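Local coordinates for protein cathepsin L Propeptide (Toxoplasma gondii, PDB 3F75) that forms the prodomain of a papain-family cathepsin L and probably acts as an I29-type inhibitor that covers the mature part of its own precursor, at residues K17-H20 against F21-A24; K42-R45 against Y46-K50; D79-R83 against K84-F88. All blocks are in the same frame, centred on the assembly; numbering follows the deposited sequence. Where two conformers were deposited one is given.

Contact 1: residues K17-H20 against F21-A24; sequences KEAH and FQDA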
ATOM      1  N   LYS B  17       8.936  21.898  25.849  1.00 41.89           N
ATOM      2  CA  LYS B  17       9.281  21.303  27.138  1.00 39.76           C
ATOM      3  C   LYS B  17       8.769  19.861  27.212  1.00 35.78           C
ATOM      4  O   LYS B  17       7.966  19.424  26.378  1.00 31.96           O
ATOM      5  CB  LYS B  17       8.693  22.128  28.294  1.00 40.40           C
ATOM      6  CG  LYS B  17       9.188  23.578  28.372  1.00 41.80           C
ATOM      7  CD  LYS B  17      10.685  23.691  28.673  1.00 43.35           C
ATOM      8  CE  LYS B  17      11.045  23.107  30.035  1.00 43.59           C
ATOM      9  NZ  LYS B  17      12.363  23.608  30.528  1.00 43.16           N
ATOM     10  N   GLU B  18       9.247  19.135  28.220  1.00 32.04           N
ATOM     11  CA  GLU B  18       8.848  17.743  28.449  1.00 29.81           C
ATOM     12  C   GLU B  18       7.330  17.606  28.596  1.00 27.52           C
ATOM     13  O   GLU B  18       6.722  16.695  28.040  1.00 25.84           O
ATOM     14  CB  GLU B  18       9.556  17.195  29.699  1.00 30.59           C
ATOM     15  CG  GLU B  18       9.436  15.690  29.899  1.00 33.19           C
ATOM     16  CD  GLU B  18      10.063  14.887  28.773  1.00 35.64           C
ATOM     17  OE1 GLU B  18      11.025  15.375  28.146  1.00 40.45           O
ATOM     18  OE2 GLU B  18       9.600  13.761  28.518  1.00 36.16           O
ATOM     19  N   ALA B  19       6.720  18.528  29.337  1.00 25.52           N
ATOM     20  CA  ALA B  19       5.278  18.523  29.545  1.00 23.55           C
ATOM     21  C   ALA B  19       4.498  18.585  28.231  1.00 23.69           C
ATOM     22  O   ALA B  19       3.434  17.983  28.139  1.00 24.37           O
ATOM     23  CB  ALA B  19       4.868  19.664  30.452  1.00 23.96           C
ATOM     24  N   HIS B  20       5.015  19.297  27.225  1.00 23.59           N
ATOM     25  CA  HIS B  20       4.384  19.303  25.902  1.00 23.46           C
ATOM     26  C   HIS B  20       4.428  17.899  25.284  1.00 22.17           C
ATOM     27  O   HIS B  20       3.415  17.406  24.779  1.00 17.19           O
ATOM     28  CB  HIS B  20       5.033  20.304  24.936  1.00 26.29           C
ATOM     29  CG  HIS B  20       4.586  20.120  23.517  1.00 38.52           C
ATOM     30  ND1 HIS B  20       5.330  19.425  22.584  1.00 46.20           N
ATOM     31  CD2 HIS B  20       3.438  20.477  22.891  1.00 44.37           C
ATOM     32  CE1 HIS B  20       4.669  19.383  21.439  1.00 47.00           C
ATOM     33  NE2 HIS B  20       3.521  20.016  21.598  1.00 47.63           N
ATOM     34  N   PHE B  21       5.606  17.277  25.316  1.00 17.76           N
ATOM     35  CA  PHE B  21       5.756  15.907  24.829  1.00 17.49           C
ATOM     36  C   PHE B  21       4.872  14.956  25.622  1.00 17.31           C
ATOM     37  O   PHE B  21       4.236  14.079  25.048  1.00 14.90           O
ATOM     38  CB  PHE B  21       7.211  15.451  24.912  1.00 17.57           C
ATOM     39  CG  PHE B  21       8.115  16.080  23.881  1.00 17.27           C
ATOM     40  CD1 PHE B  21       7.881  15.897  22.524  1.00 17.90           C
ATOM     41  CD2 PHE B  21       9.220  16.815  24.266  1.00 14.34           C
ATOM     42  CE1 PHE B  21       8.726  16.460  21.569  1.00 17.90           C
ATOM     43  CE2 PHE B  21      10.074  17.387  23.315  1.00 18.61           C
ATOM     44  CZ  PHE B  21       9.827  17.202  21.967  1.00 15.58           C
ATOM     45  N   GLN B  22       4.803  15.137  26.937  1.00 18.36           N
ATOM     46  CA  GLN B  22       3.942  14.283  27.762  1.00 18.92           C
ATOM     47  C   GLN B  22       2.470  14.422  27.386  1.00 20.16           C
ATOM     48  O   GLN B  22       1.765  13.419  27.262  1.00 18.71           O
ATOM     49  CB  GLN B  22       4.140  14.575  29.245  1.00 21.19           C
ATOM     50  CG  GLN B  22       5.483  14.068  29.764  1.00 26.56           C
ATOM     51  CD  GLN B  22       5.786  14.523  31.178  1.00 35.24           C
ATOM     52  OE1 GLN B  22       5.255  15.530  31.647  1.00 43.14           O
ATOM     53  NE2 GLN B  22       6.650  13.784  31.866  1.00 39.88           N
ATOM     54  N   ASP B  23       2.007  15.652  27.197  1.00 19.16           N
ATOM     55  CA  ASP B  23       0.632  15.881  26.752  1.00 20.03           C
ATOM     56  C   ASP B  23       0.393  15.271  25.374  1.00 19.26           C
ATOM     57  O   ASP B  23      -0.659  14.677  25.112  1.00 19.54           O
ATOM     58  CB  ASP B  23       0.315  17.372  26.665  1.00 19.94           C
ATOM     59  CG  ASP B  23       0.232  18.047  28.020  1.00 20.81           C
ATOM     60  OD1 ASP B  23       0.045  17.354  29.034  1.00 23.69           O
ATOM     61  OD2 ASP B  23       0.336  19.290  28.058  1.00 16.98           O
ATOM     62  N   ALA B  24       1.350  15.460  24.482  1.00 17.35           N
ATOM     63  CA  ALA B  24       1.211  14.948  23.130  1.00 17.71           C
ATOM     64  C   ALA B  24       1.102  13.415  23.143  1.00 16.44           C
ATOM     65  O   ALA B  24       0.347  12.834  22.369  1.00 17.60           O
ATOM     66  CB  ALA B  24       2.395  15.415  22.261  1.00 15.39           C
TER

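Contact 2: residues K42-R45 against Y46-K50; sequences KQRR and YAIFK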
ATOM      1  N   LYS B  42       6.327   1.188  27.850  1.00 15.17           N
ATOM      2  CA  LYS B  42       5.766   2.555  27.737  1.00 16.10           C
ATOM      3  C   LYS B  42       6.862   3.609  27.602  1.00 14.17           C
ATOM      4  O   LYS B  42       6.770   4.502  26.756  1.00 11.95           O
ATOM      5  CB  LYS B  42       4.875   2.894  28.919  1.00 15.89           C
ATOM      6  CG  LYS B  42       4.118   4.214  28.766  1.00 19.64           C
ATOM      7  CD  LYS B  42       3.254   4.447  29.968  1.00 22.81           C
ATOM      8  CE  LYS B  42       2.440   5.706  29.860  1.00 28.94           C
ATOM      9  NZ  LYS B  42       1.257   5.607  30.752  1.00 31.43           N
ATOM     10  N   GLN B  43       7.893   3.511  28.434  1.00 16.40           N
ATOM     11  CA  GLN B  43       9.019   4.444  28.352  1.00 19.16           C
ATOM     12  C   GLN B  43       9.753   4.331  27.003  1.00 17.33           C
ATOM     13  O   GLN B  43      10.113   5.350  26.438  1.00 13.24           O
ATOM     14  CB  GLN B  43       9.983   4.317  29.553  1.00 22.39           C
ATOM     15  CG  GLN B  43      10.685   2.993  29.696  1.00 33.14           C
ATOM     16  CD  GLN B  43      11.384   2.766  31.074  1.00 40.01           C
ATOM     17  OE1 GLN B  43      10.887   3.162  32.134  1.00 45.91           O
ATOM     18  NE2 GLN B  43      12.523   2.088  31.038  1.00 35.02           N
ATOM     19  N   ARG B  44       9.937   3.112  26.481  1.00 14.53           N
ATOM     20  CA  ARG B  44      10.507   2.925  25.136  1.00 15.16           C
ATOM     21  C   ARG B  44       9.629   3.564  24.049  1.00 12.33           C
ATOM     22  O   ARG B  44      10.125   4.236  23.161  1.00 10.40           O
ATOM     23  CB  ARG B  44      10.703   1.436  24.816  1.00 18.13           C
ATOM     24  CG  ARG B  44      11.132   1.163  23.343  1.00 22.08           C
ATOM     25  CD  ARG B  44      11.082  -0.341  22.919  1.00 25.31           C
ATOM     26  NE  ARG B  44      11.422  -0.525  21.498  1.00 30.35           N
ATOM     27  CZ  ARG B  44      12.650  -0.376  20.985  1.00 37.72           C
ATOM     28  NH1 ARG B  44      12.858  -0.548  19.685  1.00 38.76           N
ATOM     29  NH2 ARG B  44      13.686  -0.050  21.760  1.00 42.30           N
ATOM     30  N   ARG B  45       8.324   3.328  24.123  1.00 10.74           N
ATOM     31  CA  ARG B  45       7.397   3.826  23.136  1.00 12.08           C
ATOM     32  C   ARG B  45       7.253   5.355  23.225  1.00 12.92           C
ATOM     33  O   ARG B  45       7.087   6.025  22.213  1.00 14.62           O
ATOM     34  CB  ARG B  45       6.039   3.138  23.300  1.00 13.46           C
ATOM     35  CG  ARG B  45       6.097   1.655  23.059  1.00 16.03           C
ATOM     36  CD  ARG B  45       5.926   1.285  21.597  1.00 18.40           C
ATOM     37  NE  ARG B  45       6.462  -0.056  21.401  1.00 17.57           N
ATOM     38  CZ  ARG B  45       7.345  -0.419  20.480  1.00 18.02           C
ATOM     39  NH1 ARG B  45       7.792   0.433  19.575  1.00 19.75           N
ATOM     40  NH2 ARG B  45       7.770  -1.668  20.463  1.00 20.59           N
ATOM     41  N   TYR B  46       7.347   5.901  24.429  1.00 14.39           N
ATOM     42  CA  TYR B  46       7.341   7.344  24.612  1.00 13.38           C
ATOM     43  C   TYR B  46       8.560   7.983  23.931  1.00 15.21           C
ATOM     44  O   TYR B  46       8.437   9.008  23.231  1.00 12.02           O
ATOM     45  CB  TYR B  46       7.340   7.667  26.099  1.00 13.88           C
ATOM     46  CG  TYR B  46       7.395   9.144  26.439  1.00 13.63           C
ATOM     47  CD1 TYR B  46       6.503  10.038  25.878  1.00 14.45           C
ATOM     48  CD2 TYR B  46       8.313   9.629  27.363  1.00 16.62           C
ATOM     49  CE1 TYR B  46       6.542  11.386  26.191  1.00 16.86           C
ATOM     50  CE2 TYR B  46       8.354  10.969  27.691  1.00 18.66           C
ATOM     51  CZ  TYR B  46       7.459  11.846  27.093  1.00 19.55           C
ATOM     52  OH  TYR B  46       7.473  13.183  27.401  1.00 20.77           O
ATOM     53  N   ALA B  47       9.723   7.363  24.126  1.00 12.16           N
ATOM     54  CA  ALA B  47      10.959   7.869  23.534  1.00 13.89           C
ATOM     55  C   ALA B  47      10.895   7.827  22.007  1.00 12.22           C
ATOM     56  O   ALA B  47      11.278   8.795  21.347  1.00 14.31           O
ATOM     57  CB  ALA B  47      12.175   7.092  24.047  1.00 12.34           C
ATOM     58  N   ILE B  48      10.384   6.728  21.454  1.00 14.64           N
ATOM     59  CA  ILE B  48      10.231   6.592  19.992  1.00 13.77           C
ATOM     60  C   ILE B  48       9.239   7.620  19.459  1.00 16.52           C
ATOM     61  O   ILE B  48       9.502   8.285  18.447  1.00 15.35           O
ATOM     62  CB  ILE B  48       9.796   5.172  19.585  1.00 12.97           C
ATOM     63  CG1 ILE B  48      10.902   4.183  19.936  1.00 12.87           C
ATOM     64  CG2 ILE B  48       9.468   5.092  18.071  1.00 12.22           C
ATOM     65  CD1 ILE B  48      10.504   2.696  19.814  1.00 16.11           C
ATOM     66  N   PHE B  49       8.112   7.750  20.155  1.00 15.45           N
ATOM     67  CA  PHE B  49       7.094   8.750  19.831  1.00 17.64           C
ATOM     68  C   PHE B  49       7.661  10.171  19.796  1.00 16.26           C
ATOM     69  O   PHE B  49       7.436  10.912  18.833  1.00 16.82           O
ATOM     70  CB  PHE B  49       5.923   8.688  20.826  1.00 17.27           C
ATOM     71  CG  PHE B  49       4.933   9.818  20.657  1.00 13.96           C
ATOM     72  CD1 PHE B  49       3.929   9.742  19.710  1.00 15.43           C
ATOM     73  CD2 PHE B  49       5.014  10.962  21.452  1.00 15.53           C
ATOM     74  CE1 PHE B  49       3.030  10.782  19.546  1.00 17.23           C
ATOM     75  CE2 PHE B  49       4.125  11.991  21.296  1.00 14.32           C
ATOM     76  CZ  PHE B  49       3.127  11.910  20.343  1.00 16.29           C
ATOM     77  N   LYS B  50       8.396  10.546  20.836  1.00 15.76           N
ATOM     78  CA  LYS B  50       9.017  11.862  20.882  1.00 15.62           C
ATOM     79  C   LYS B  50       9.949  12.073  19.696  1.00 15.74           C
ATOM     80  O   LYS B  50       9.899  13.110  19.039  1.00 15.51           O
ATOM     81  CB  LYS B  50       9.808  12.050  22.173  1.00 17.27           C
ATOM     82  CG  LYS B  50       8.937  12.204  23.392  1.00 18.91           C
ATOM     83  CD  LYS B  50       9.719  12.802  24.550  1.00 25.35           C
ATOM     84  CE  LYS B  50      10.708  11.829  25.165  1.00 26.91           C
ATOM     85  NZ  LYS B  50      11.491  12.517  26.239  1.00 28.31           N
TER

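Contact 3: residues D79-R83 against K84-F88; sequences DEFRR and KYLGF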
ATOM      1  N   ASP B  79      12.827   0.099  12.109  1.00 14.73           N
ATOM      2  CA  ASP B  79      13.022  -1.359  12.114  1.00 15.11           C
ATOM      3  C   ASP B  79      11.734  -2.109  12.439  1.00 15.99           C
ATOM      4  O   ASP B  79      11.408  -3.106  11.794  1.00 16.52           O
ATOM      5  CB  ASP B  79      14.100  -1.752  13.124  1.00 17.71           C
ATOM      6  CG  ASP B  79      15.522  -1.552  12.606  1.00 18.42           C
ATOM      7  OD1 ASP B  79      15.763  -1.448  11.378  1.00 19.14           O
ATOM      8  OD2 ASP B  79      16.431  -1.541  13.455  1.00 26.09           O
ATOM      9  N   GLU B  80      11.001  -1.632  13.445  1.00 15.75           N
ATOM     10  CA  GLU B  80       9.750  -2.276  13.844  1.00 16.82           C
ATOM     11  C   GLU B  80       8.688  -2.137  12.753  1.00 18.32           C
ATOM     12  O   GLU B  80       7.969  -3.084  12.431  1.00 18.73           O
ATOM     13  CB  GLU B  80       9.251  -1.694  15.160  1.00 17.02           C
ATOM     14  CG  GLU B  80      10.173  -2.026  16.322  1.00 18.73           C
ATOM     15  CD  GLU B  80       9.919  -1.179  17.566  1.00 22.96           C
ATOM     16  OE1 GLU B  80       9.402  -0.050  17.462  1.00 19.96           O
ATOM     17  OE2 GLU B  80      10.250  -1.647  18.669  1.00 21.35           O
ATOM     18  N   PHE B  81       8.615  -0.947  12.180  1.00 17.92           N
ATOM     19  CA  PHE B  81       7.707  -0.658  11.075  1.00 18.15           C
ATOM     20  C   PHE B  81       7.951  -1.603   9.892  1.00 18.27           C
ATOM     21  O   PHE B  81       7.018  -2.243   9.386  1.00 20.59           O
ATOM     22  CB  PHE B  81       7.872   0.810  10.682  1.00 15.61           C
ATOM     23  CG  PHE B  81       6.957   1.259   9.587  1.00 14.43           C
ATOM     24  CD1 PHE B  81       5.584   1.170   9.735  1.00 14.21           C
ATOM     25  CD2 PHE B  81       7.478   1.818   8.414  1.00 17.69           C
ATOM     26  CE1 PHE B  81       4.727   1.608   8.714  1.00 17.12           C
ATOM     27  CE2 PHE B  81       6.631   2.259   7.403  1.00 20.63           C
ATOM     28  CZ  PHE B  81       5.255   2.141   7.552  1.00 17.34           C
ATOM     29  N   ARG B  82       9.213  -1.730   9.504  1.00 18.06           N
ATOM     30  CA  ARG B  82       9.618  -2.558   8.371  1.00 19.04           C
ATOM     31  C   ARG B  82       9.326  -4.028   8.615  1.00 21.09           C
ATOM     32  O   ARG B  82       8.885  -4.740   7.718  1.00 20.40           O
ATOM     33  CB  ARG B  82      11.129  -2.402   8.121  1.00 21.03           C
ATOM     34  CG  ARG B  82      11.734  -3.406   7.099  1.00 23.74           C
ATOM     35  CD  ARG B  82      13.242  -3.156   6.861  1.00 24.70           C
ATOM     36  NE  ARG B  82      14.010  -3.104   8.111  1.00 25.39           N
ATOM     37  CZ  ARG B  82      14.415  -4.167   8.804  1.00 29.03           C
ATOM     38  NH1 ARG B  82      14.141  -5.399   8.387  1.00 28.63           N
ATOM     39  NH2 ARG B  82      15.100  -3.999   9.930  1.00 32.68           N
ATOM     40  N   ARG B  83       9.599  -4.481   9.829  1.00 20.79           N
ATOM     41  CA  ARG B  83       9.568  -5.900  10.121  1.00 19.54           C
ATOM     42  C   ARG B  83       8.139  -6.446  10.108  1.00 19.94           C
ATOM     43  O   ARG B  83       7.936  -7.609   9.783  1.00 15.94           O
ATOM     44  CB  ARG B  83      10.258  -6.213  11.465  1.00 19.34           C
ATOM     45  CG  ARG B  83      11.785  -6.302  11.414  0.60 21.25           C
ATOM     46  CD  ARG B  83      12.343  -6.997  12.666  0.60 23.97           C
ATOM     47  NE  ARG B  83      11.915  -6.342  13.907  0.60 26.13           N
ATOM     48  CZ  ARG B  83      12.639  -5.472  14.620  0.60 23.91           C
ATOM     49  NH1 ARG B  83      13.865  -5.118  14.248  0.60 25.95           N
ATOM     50  NH2 ARG B  83      12.130  -4.949  15.723  0.60 21.81           N
ATOM     51  N   LYS B  84       7.152  -5.629  10.445  1.00 21.81           N
ATOM     52  CA  LYS B  84       5.812  -6.175  10.697  1.00 24.59           C
ATOM     53  C   LYS B  84       4.656  -5.542   9.933  1.00 22.72           C
ATOM     54  O   LYS B  84       3.576  -6.142   9.880  1.00 22.98           O
ATOM     55  CB  LYS B  84       5.509  -6.105  12.205  1.00 27.46           C
ATOM     56  CG  LYS B  84       6.363  -7.040  13.072  1.00 31.75           C
ATOM     57  CD  LYS B  84       5.754  -8.409  13.277  1.00 37.63           C
ATOM     58  CE  LYS B  84       4.553  -8.388  14.237  1.00 39.89           C
ATOM     59  NZ  LYS B  84       3.240  -8.315  13.524  1.00 43.11           N
ATOM     60  N   TYR B  85       4.866  -4.361   9.348  1.00 21.18           N
ATOM     61  CA  TYR B  85       3.760  -3.558   8.792  1.00 21.68           C
ATOM     62  C   TYR B  85       3.806  -3.412   7.272  1.00 23.33           C
ATOM     63  O   TYR B  85       3.001  -2.664   6.700  1.00 24.52           O
ATOM     64  CB  TYR B  85       3.687  -2.174   9.483  1.00 22.17           C
ATOM     65  CG  TYR B  85       3.450  -2.282  10.968  1.00 19.41           C
ATOM     66  CD1 TYR B  85       2.160  -2.167  11.508  1.00 23.45           C
ATOM     67  CD2 TYR B  85       4.499  -2.603  11.828  1.00 23.91           C
ATOM     68  CE1 TYR B  85       1.935  -2.319  12.886  1.00 19.42           C
ATOM     69  CE2 TYR B  85       4.286  -2.769  13.198  1.00 25.86           C
ATOM     70  CZ  TYR B  85       3.011  -2.615  13.721  1.00 22.72           C
ATOM     71  OH  TYR B  85       2.834  -2.774  15.079  1.00 21.96           O
ATOM     72  N   LEU B  86       4.712  -4.152   6.626  1.00 19.29           N
ATOM     73  CA  LEU B  86       4.908  -4.064   5.192  1.00 20.34           C
ATOM     74  C   LEU B  86       4.533  -5.425   4.600  1.00 22.99           C
ATOM     75  O   LEU B  86       3.339  -5.750   4.598  1.00 23.34           O
ATOM     76  CB  LEU B  86       6.348  -3.588   4.875  1.00 19.19           C
ATOM     77  CG  LEU B  86       6.559  -2.058   4.846  1.00 22.28           C
ATOM     78  CD1 LEU B  86       5.838  -1.379   5.973  1.00 17.99           C
ATOM     79  CD2 LEU B  86       8.051  -1.684   4.871  1.00 20.57           C
ATOM     80  N   GLY B  87       5.499  -6.221   4.104  1.00 21.16           N
ATOM     81  CA  GLY B  87       5.240  -7.638   3.781  1.00 18.26           C
ATOM     82  C   GLY B  87       5.560  -8.175   2.390  1.00 15.99           C
ATOM     83  O   GLY B  87       5.209  -9.317   2.056  1.00 15.83           O
ATOM     84  N   PHE B  88       6.228  -7.388   1.561  1.00 17.21           N
ATOM     85  CA  PHE B  88       6.570  -7.862   0.235  1.00 16.55           C
ATOM     86  C   PHE B  88       7.917  -8.538   0.332  1.00 20.21           C
ATOM     87  O   PHE B  88       8.895  -7.926   0.784  1.00 19.48           O
ATOM     88  CB  PHE B  88       6.617  -6.733  -0.793  1.00 17.72           C
ATOM     89  CG  PHE B  88       7.028  -7.190  -2.147  1.00 11.38           C
ATOM     90  CD1 PHE B  88       6.094  -7.669  -3.040  1.00  9.09           C
ATOM     91  CD2 PHE B  88       8.355  -7.173  -2.519  1.00 11.22           C
ATOM     92  CE1 PHE B  88       6.465  -8.122  -4.299  1.00  9.85           C
ATOM     93  CE2 PHE B  88       8.741  -7.602  -3.790  1.00  8.46           C
ATOM     94  CZ  PHE B  88       7.796  -8.079  -4.679  1.00  9.79           C
TER

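Contact 1: residues K17-H20 against F21-A24
Lys17 caps, and Glu18 to Ala24 begin, helix 18-32, in which the carbonyl of each residue from Glu18 to His20 accepts a hydrogen bond from the amide four places on, while Lys17, at the N-cap position, receives a weak one from Phe21 N. The shortest of these runs from Gln22 N to Glu18 O at 2.7 Å; Asp23 N to Ala19 O and Ala24 N to His20 O are both 2.9 Å. His20 and Phe21, adjacent in sequence, meet as an edge-to-face pair. The imidazole turns its edge to the phenyl face, with ring centroids 5.7 Å apart and planes inclined by 62°. Different first torsions bring this about: the His20 ring swings back beside its own carbonyl carbon (chi1 168°), whereas the Phe21 ring lies beside its own amide nitrogen and places CD2 3.6 Å from Lys17 O. The edge of the same phenyl ring reaches Glu18 CA. In the I29 prodomain this helix packs on the longer helix 39-60, and Phe21 suits that interface as a broad apolar surface lying on Tyr46, Lys50 and Val54. Glu18 and Gln22, one turn apart, cross at about a right angle. The glutamine amide stands almost perpendicular to the glutamate carboxylate, touching the methylene instead, with Gln22 NE2 3.9 Å from Glu18 CG. The acid itself is used elsewhere: Glu18 OE2 is hydrogen-bonded to Tyr46 OH and forms a salt bridge with Lys50 NZ, which would probably favour its ionised form. Gln22 packs its CG 3.4 Å from Glu18 O, and its OE1 lies 3.7 Å from Ala19 CA, an approach that the small methyl of exposed Ala19 probably helps to allow.

Contact 2: residues K42-R45 against Y46-K50
Ile48 CD1 touches the ends of two arginines one turn back, and this is where the side chains pack tightly. The methyl sits over one face of the Arg44 guanidinium, displaced toward its rim and 3.7 Å from Arg44 NE, while Arg45 NH1 comes within 3.5 Å of the same Ile48 CD1. Arg44 reaches past the isoleucine as an extended chain; Arg45 bends at chi2 (-87°) and runs beside Ile48, pointing the same way. The second guanidinium thereby brings its NH2 to the edge of the first, in its plane. Both arginines converge on the carboxylate of Glu80: Arg44 NH1 bridges to OE2 and Arg45 NH1 to OE1, and the two positive groups share one anion while Ile48 supplies an apolar flank. Arg45 also bridges to Glu41 through NE. Glu41, Arg45 and Phe49 follow the spacing of the ERFNIN motif, the signature of cathepsin L-like propeptides, whose residues are spaced along one side of helix 39-60. Regular bonds carry the backbone, among them Ile48 N to Arg44 O at 3.0 Å and Phe49 N to Arg45 O at 2.9 Å. With CG anti to the backbone N (chi1 172°), the buried Phe49 ring turns to Phe25 and Phe28 of helix 18-32. Tyr46 faces that helix too, its CB 3.3 Å from Lys42 O, and Lys50 CE lies over one face of its ring, toward the rim. The solvent side is looser: the side chain of exposed Gln43 comes no nearer than 5.5 Å to any atom of segment 46-50, and exposed Ala47 offers a lone methyl.

Contact 3: residues D79-R83 against K84-F88
Phe81 O receives Tyr85 N at 3.0 Å as helix 78-84 runs out, and the turn before it is already slack: Lys84 N reaches Glu80 O in a weak bond of 3.3 Å, bent to 135° at the hydrogen. Tyr85 is the first residue to leave helical torsions. Its ring turns an edge to the helix end, with Glu80 O and Phe81 O near its plane and CD2 3.5 Å from Phe81 O. Tyr85 CB rests 3.9 Å from Phe81 CD1. Beyond it Leu86 points its side chain back to the helix, and CD1 settles over one face of the Phe81 ring in a CH-pi contact, 4.0 Å from the centroid and 16° off the normal. A branched leucine suits this spot, because its other methyl, CD2, packs against Arg82 CA. Here the short third helix of the prodomain passes into the extended prosegment: Phe81 meets Phe73 and an aromatic side chain of another protein chain edge-to-face, and Leu86, Gly87 and Phe88 hydrogen-bond to that chain. Gly87 adopts a positive phi of 126°, at which a side chain would collide with the preceding carbonyl. On the exposed flank Arg82 NH2 bridges to Asp79 OD1 at 3.0 Å, approaching from above the carboxylate plane.

In the fold
Contacts 1 and 2 lie at the surface, on the consecutive helices 18-32 and 39-60, and touch directly through Glu18, Phe21 and Gln22 against Tyr46 and Lys50. Contact 3, partly buried, ends the third helix on the opposite side of the chain's centre from contact 1, their centres about 28 Å apart. Glu80 ties it to contact 2, so contact 2 is in touch with both others. The chemistry shifts accordingly: an aromatic pair beside a helix start in contact 1, arginine ends beside an isoleucine in contact 2, and in contact 3, the one of the three that another protein chain touches, a helix end where Leu86 and Tyr85 pack on Phe81, with charges on its exposed flank.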